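Local atomic coordinates of putative hydrolase (Bacteroides ovatus, PDB entry 4HBS), a protein that is of unknown function but, as a five-bladed beta-propeller of the beta-fructosidase clan, is probably a hydrolase acting on glycosidic bonds. Residues L222-T227 and Q276-Q281; V246-T251 and E261-D266. One frame throughout, in Å; residues are numbered along the deposited sequence.

Contact 1. Residues L222-T227 and Q276-Q281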
# COMPACT_ATOMS: atom_id res chain seq x y z
N LEU A 222 -15.33 -7.80 4.48
CA LEU A 222 -14.02 -7.60 5.09
C LEU A 222 -12.93 -7.81 4.02
O LEU A 222 -13.08 -8.67 3.15
CB LEU A 222 -13.82 -8.59 6.26
CG LEU A 222 -14.89 -8.55 7.38
CD1 LEU A 222 -14.91 -9.86 8.15
CD2 LEU A 222 -14.65 -7.40 8.33
N GLY A 223 -11.88 -7.01 4.08
CA GLY A 223 -10.80 -7.07 3.11
C GLY A 223 -9.65 -7.97 3.47
O GLY A 223 -8.51 -7.50 3.48
N TYR A 224 -9.90 -9.27 3.79
CA TYR A 224 -8.82 -10.21 4.12
C TYR A 224 -7.87 -10.29 2.95
O TYR A 224 -8.32 -10.56 1.83
CB TYR A 224 -9.35 -11.61 4.46
CG TYR A 224 -10.04 -11.70 5.80
CD1 TYR A 224 -9.31 -11.72 6.98
CD2 TYR A 224 -11.42 -11.87 5.88
CE1 TYR A 224 -9.94 -11.87 8.22
CE2 TYR A 224 -12.06 -12.02 7.11
CZ TYR A 224 -11.32 -12.00 8.28
OH TYR A 224 -11.92 -12.17 9.50
N GLY A 225 -6.60 -9.97 3.19
CA GLY A 225 -5.58 -9.97 2.16
C GLY A 225 -5.13 -8.61 1.67
O GLY A 225 -4.25 -8.54 0.81
N ASP A 226 -5.70 -7.49 2.23
CA ASP A 226 -5.27 -6.13 1.86
C ASP A 226 -3.75 -6.01 2.12
O ASP A 226 -3.05 -5.32 1.38
CB ASP A 226 -6.05 -5.07 2.64
CG ASP A 226 -7.48 -4.85 2.19
OD1 ASP A 226 -7.78 -5.13 1.01
OD2 ASP A 226 -8.30 -4.39 3.02
N THR A 227 -3.28 -6.69 3.19
CA THR A 227 -1.87 -6.91 3.52
C THR A 227 -1.74 -8.43 3.68
O THR A 227 -2.75 -9.12 3.90
CB THR A 227 -1.41 -6.12 4.74
OG1 THR A 227 -1.95 -6.71 5.92
CG2 THR A 227 -1.75 -4.65 4.65
N GLN A 276 -15.55 -21.15 7.42
CA GLN A 276 -16.66 -20.23 7.14
C GLN A 276 -16.24 -18.77 7.31
O GLN A 276 -15.68 -18.41 8.34
CB GLN A 276 -17.87 -20.54 8.05
CG GLN A 276 -19.18 -19.81 7.67
CD GLN A 276 -19.67 -20.18 6.28
OE1 GLN A 276 -20.13 -21.31 6.05
NE2 GLN A 276 -19.61 -19.24 5.33
N TYR A 277 -16.56 -17.93 6.30
CA TYR A 277 -16.28 -16.49 6.35
C TYR A 277 -17.05 -15.89 7.53
O TYR A 277 -18.26 -16.11 7.64
CB TYR A 277 -16.69 -15.84 5.02
CG TYR A 277 -16.70 -14.33 5.08
CD1 TYR A 277 -15.52 -13.60 5.05
CD2 TYR A 277 -17.90 -13.62 5.17
CE1 TYR A 277 -15.52 -12.20 5.10
CE2 TYR A 277 -17.92 -12.23 5.23
CZ TYR A 277 -16.73 -11.52 5.19
OH TYR A 277 -16.75 -10.16 5.25
N PRO A 278 -16.38 -15.17 8.46
CA PRO A 278 -17.09 -14.67 9.65
C PRO A 278 -17.95 -13.45 9.40
O PRO A 278 -17.66 -12.67 8.49
CB PRO A 278 -15.94 -14.32 10.60
CG PRO A 278 -14.87 -13.90 9.70
CD PRO A 278 -14.94 -14.84 8.54
N SER A 279 -18.94 -13.23 10.27
CA SER A 279 -19.73 -12.01 10.21
C SER A 279 -18.82 -10.86 10.66
O SER A 279 -17.87 -11.10 11.41
CB SER A 279 -20.95 -12.11 11.11
OG SER A 279 -20.57 -12.16 12.47
N THR A 280 -19.08 -9.64 10.20
CA THR A 280 -18.27 -8.47 10.60
C THR A 280 -18.20 -8.38 12.15
O THR A 280 -17.12 -8.19 12.71
CB THR A 280 -18.84 -7.20 9.96
OG1 THR A 280 -18.48 -7.23 8.57
CG2 THR A 280 -18.33 -5.92 10.60
N GLN A 281 -19.36 -8.56 12.82
CA GLN A 281 -19.48 -8.55 14.29
C GLN A 281 -18.50 -9.56 14.90
O GLN A 281 -17.78 -9.21 15.84
CB GLN A 281 -20.93 -8.90 14.68
CG GLN A 281 -21.25 -8.80 16.17
CD GLN A 281 -22.65 -9.32 16.43
OE1 GLN A 281 -23.65 -8.77 15.94
NE2 GLN A 281 -22.77 -10.43 17.18
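L222 and T280 bring the two backbones nearest to each other, CA to CA 7.0 Å, where the loop ahead of strand 227-230 runs beside the loop that leads into helix 280-285. The bond across the contact joins main chain to side chain: L222 N donates to Y277 OH at 2.9 Å, nearly straight at 165°. Y277 gets its hydroxyl there by holding CG anti to its backbone N (chi1 168°), which swings the ring out of its own loop and up to the leucine. L222 in turn lays CD1 beside the same ring, 3.9 Å from Y277 CZ, while its other methyl, CD2, packs against T280 OG1. Y277 CE1 comes to the edge of the Y224 ring, 4.0 Å from Y224 CE2, and the Y224 hydroxyl reaches the proline, with Y224 OH 3.4 Å from P278 CG. Y224 itself sits in a type II turn, G223 to D226, closed by D226 N to G223 O at 3.1 Å; at the backbone angles of G225 a side chain would jam against the preceding carbonyl. H220 stacks on Y277, and A283 of helix 280-285 touches both L222 and Y224. The chemistry is therefore mostly apolar, with one phenol oxygen taking the N-H of buried L222 and, weakly, that of T221, a polar link inside an apolar joint.

Contact 2. Residues V246-T251 and E261-D266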
# COMPACT_ATOMS: atom_id res chain seq x y z
N VAL A 246 -8.00 -5.62 14.22
CA VAL A 246 -7.25 -6.41 13.22
C VAL A 246 -7.64 -7.87 13.29
O VAL A 246 -7.37 -8.51 14.29
CB VAL A 246 -5.73 -6.27 13.41
CG1 VAL A 246 -4.96 -7.03 12.33
CG2 VAL A 246 -5.30 -4.81 13.44
N ALA A 247 -8.22 -8.41 12.20
CA ALA A 247 -8.59 -9.83 12.09
C ALA A 247 -7.66 -10.50 11.07
O ALA A 247 -7.10 -9.83 10.22
CB ALA A 247 -10.04 -9.96 11.66
N VAL A 248 -7.51 -11.82 11.16
CA VAL A 248 -6.61 -12.56 10.27
C VAL A 248 -7.28 -13.85 9.70
O VAL A 248 -8.09 -14.50 10.37
CB VAL A 248 -5.28 -12.90 11.00
CG1 VAL A 248 -5.51 -13.83 12.19
CG2 VAL A 248 -4.24 -13.49 10.04
N ALA A 249 -6.90 -14.18 8.46
CA ALA A 249 -7.29 -15.40 7.74
C ALA A 249 -6.03 -15.97 7.12
O ALA A 249 -4.99 -15.30 7.17
CB ALA A 249 -8.31 -15.08 6.67
N ARG A 250 -6.07 -17.18 6.55
CA ARG A 250 -4.87 -17.74 5.92
C ARG A 250 -5.23 -18.76 4.84
O ARG A 250 -6.28 -19.40 4.91
CB ARG A 250 -3.90 -18.36 6.96
CG ARG A 250 -4.23 -19.80 7.40
CD ARG A 250 -3.38 -20.24 8.57
NE ARG A 250 -3.82 -21.53 9.13
CZ ARG A 250 -3.35 -22.08 10.25
NH1 ARG A 250 -2.40 -21.48 10.95
NH2 ARG A 250 -3.83 -23.25 10.67
N THR A 251 -4.32 -18.93 3.88
CA THR A 251 -4.47 -19.87 2.77
C THR A 251 -3.95 -21.24 3.19
O THR A 251 -3.03 -21.32 4.01
CB THR A 251 -3.72 -19.34 1.55
OG1 THR A 251 -2.31 -19.35 1.83
CG2 THR A 251 -4.16 -17.94 1.17
N GLU A 261 -9.17 -20.13 5.53
CA GLU A 261 -9.71 -20.40 6.86
C GLU A 261 -9.45 -19.17 7.70
O GLU A 261 -8.43 -18.51 7.53
CB GLU A 261 -9.18 -21.69 7.48
CG GLU A 261 -7.68 -21.87 7.46
CD GLU A 261 -7.21 -23.09 8.21
OE1 GLU A 261 -8.05 -23.97 8.53
OE2 GLU A 261 -5.99 -23.18 8.49
N TYR A 262 -10.42 -18.82 8.53
CA TYR A 262 -10.46 -17.58 9.29
C TYR A 262 -10.26 -17.82 10.77
O TYR A 262 -10.91 -18.69 11.34
CB TYR A 262 -11.83 -16.90 9.04
CG TYR A 262 -12.15 -16.77 7.56
CD1 TYR A 262 -12.75 -17.82 6.86
CD2 TYR A 262 -11.78 -15.64 6.84
CE1 TYR A 262 -12.97 -17.74 5.49
CE2 TYR A 262 -12.01 -15.55 5.47
CZ TYR A 262 -12.62 -16.60 4.80
OH TYR A 262 -12.86 -16.54 3.44
N TYR A 263 -9.38 -17.03 11.40
CA TYR A 263 -9.13 -17.10 12.84
C TYR A 263 -10.22 -16.26 13.48
O TYR A 263 -10.24 -15.03 13.31
CB TYR A 263 -7.72 -16.59 13.16
CG TYR A 263 -7.13 -17.00 14.49
CD1 TYR A 263 -7.03 -18.34 14.85
CD2 TYR A 263 -6.48 -16.06 15.30
CE1 TYR A 263 -6.37 -18.73 16.02
CE2 TYR A 263 -5.85 -16.44 16.48
CZ TYR A 263 -5.78 -17.78 16.83
OH TYR A 263 -5.17 -18.16 18.00
N VAL A 264 -11.22 -16.93 14.08
CA VAL A 264 -12.39 -16.29 14.66
C VAL A 264 -12.55 -16.78 16.10
O VAL A 264 -12.25 -17.94 16.40
CB VAL A 264 -13.66 -16.51 13.78
CG1 VAL A 264 -13.91 -17.98 13.49
CG2 VAL A 264 -14.90 -15.87 14.40
N ALA A 265 -13.00 -15.87 16.98
CA ALA A 265 -13.13 -16.08 18.41
C ALA A 265 -14.53 -16.48 18.84
O ALA A 265 -15.50 -15.78 18.52
CB ALA A 265 -12.73 -14.81 19.15
N ASP A 266 -14.63 -17.57 19.64
CA ASP A 266 -15.89 -18.08 20.22
C ASP A 266 -16.38 -17.07 21.30
O ASP A 266 -15.62 -16.17 21.67
CB ASP A 266 -15.66 -19.49 20.82
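V248, A249 and R250 lie along Y263, Y262 and E261 in neighbouring antiparallel strands, whose short axes run at 151° to each other. Backbone bonds come first. R250 and E261 form a hydrogen-bonded pair, R250 N to E261 O at 2.9 Å and E261 N to R250 O at 3.0 Å. Further along, Y263 N donates to V248 O, also at 3.0 Å. A249 and Y262 between them are a non-hydrogen-bonded pair.

The charged interaction sits on the face carrying R250 and E261, whose side chains run side by side in the same direction. The guanidinium comes side-on and gives two N-H groups to one oxygen: R250 NE lies 2.8 Å from E261 OE2 on its anti side, and R250 NH2 3.1 Å from the same OE2 on its syn side. That oxygen is in the guanidinium plane, but neither nitrogen lies in the plane of the carboxylate, which is turned 37° from that of the guanidinium. Y237 OH bonds R250 NH1, and W273 adds a cation-pi contact. A methionine in place of R250 would probably leave the E261 carboxylate without its charged mate and W273 without its cation.

Apolar contacts occupy both faces. V248 CG1 rests 3.7 Å from Y263 CB, and with CG anti to its backbone N (chi1 -161°) the Y263 ring extends past the valine to meet the rings of F271 and W273. On the other face A249 CB touches Y262 CD2 at 3.5 Å; the Y262 hydroxyl is bonded to H220. This is a beta hairpin, strands 245-251 and 260-265, within one antiparallel sheet of the five-bladed propeller.

Overall arrangement
Contact 2 is nested along the chain inside the loop closed by contact 1, and their centres lie 8 Å apart. They touch directly: Y224 and P278 of contact 1 pack on the face of the hairpin that carries A249 and Y262, with Y224 CD1 3.5 Å from A249 CB. Contact 1 is the more buried, a joint between loops made largely of aromatic and aliphatic packing. Contact 2 is partly buried and rests on strand-to-strand backbone bonds, with its ion pair on partly exposed residues of the face away from Y224. H220 serves both, stacking on Y277 and bonding Y262. Contact 2 pairs strands within one sheet; packing on contact 1 joins that sheet to its flanking loops.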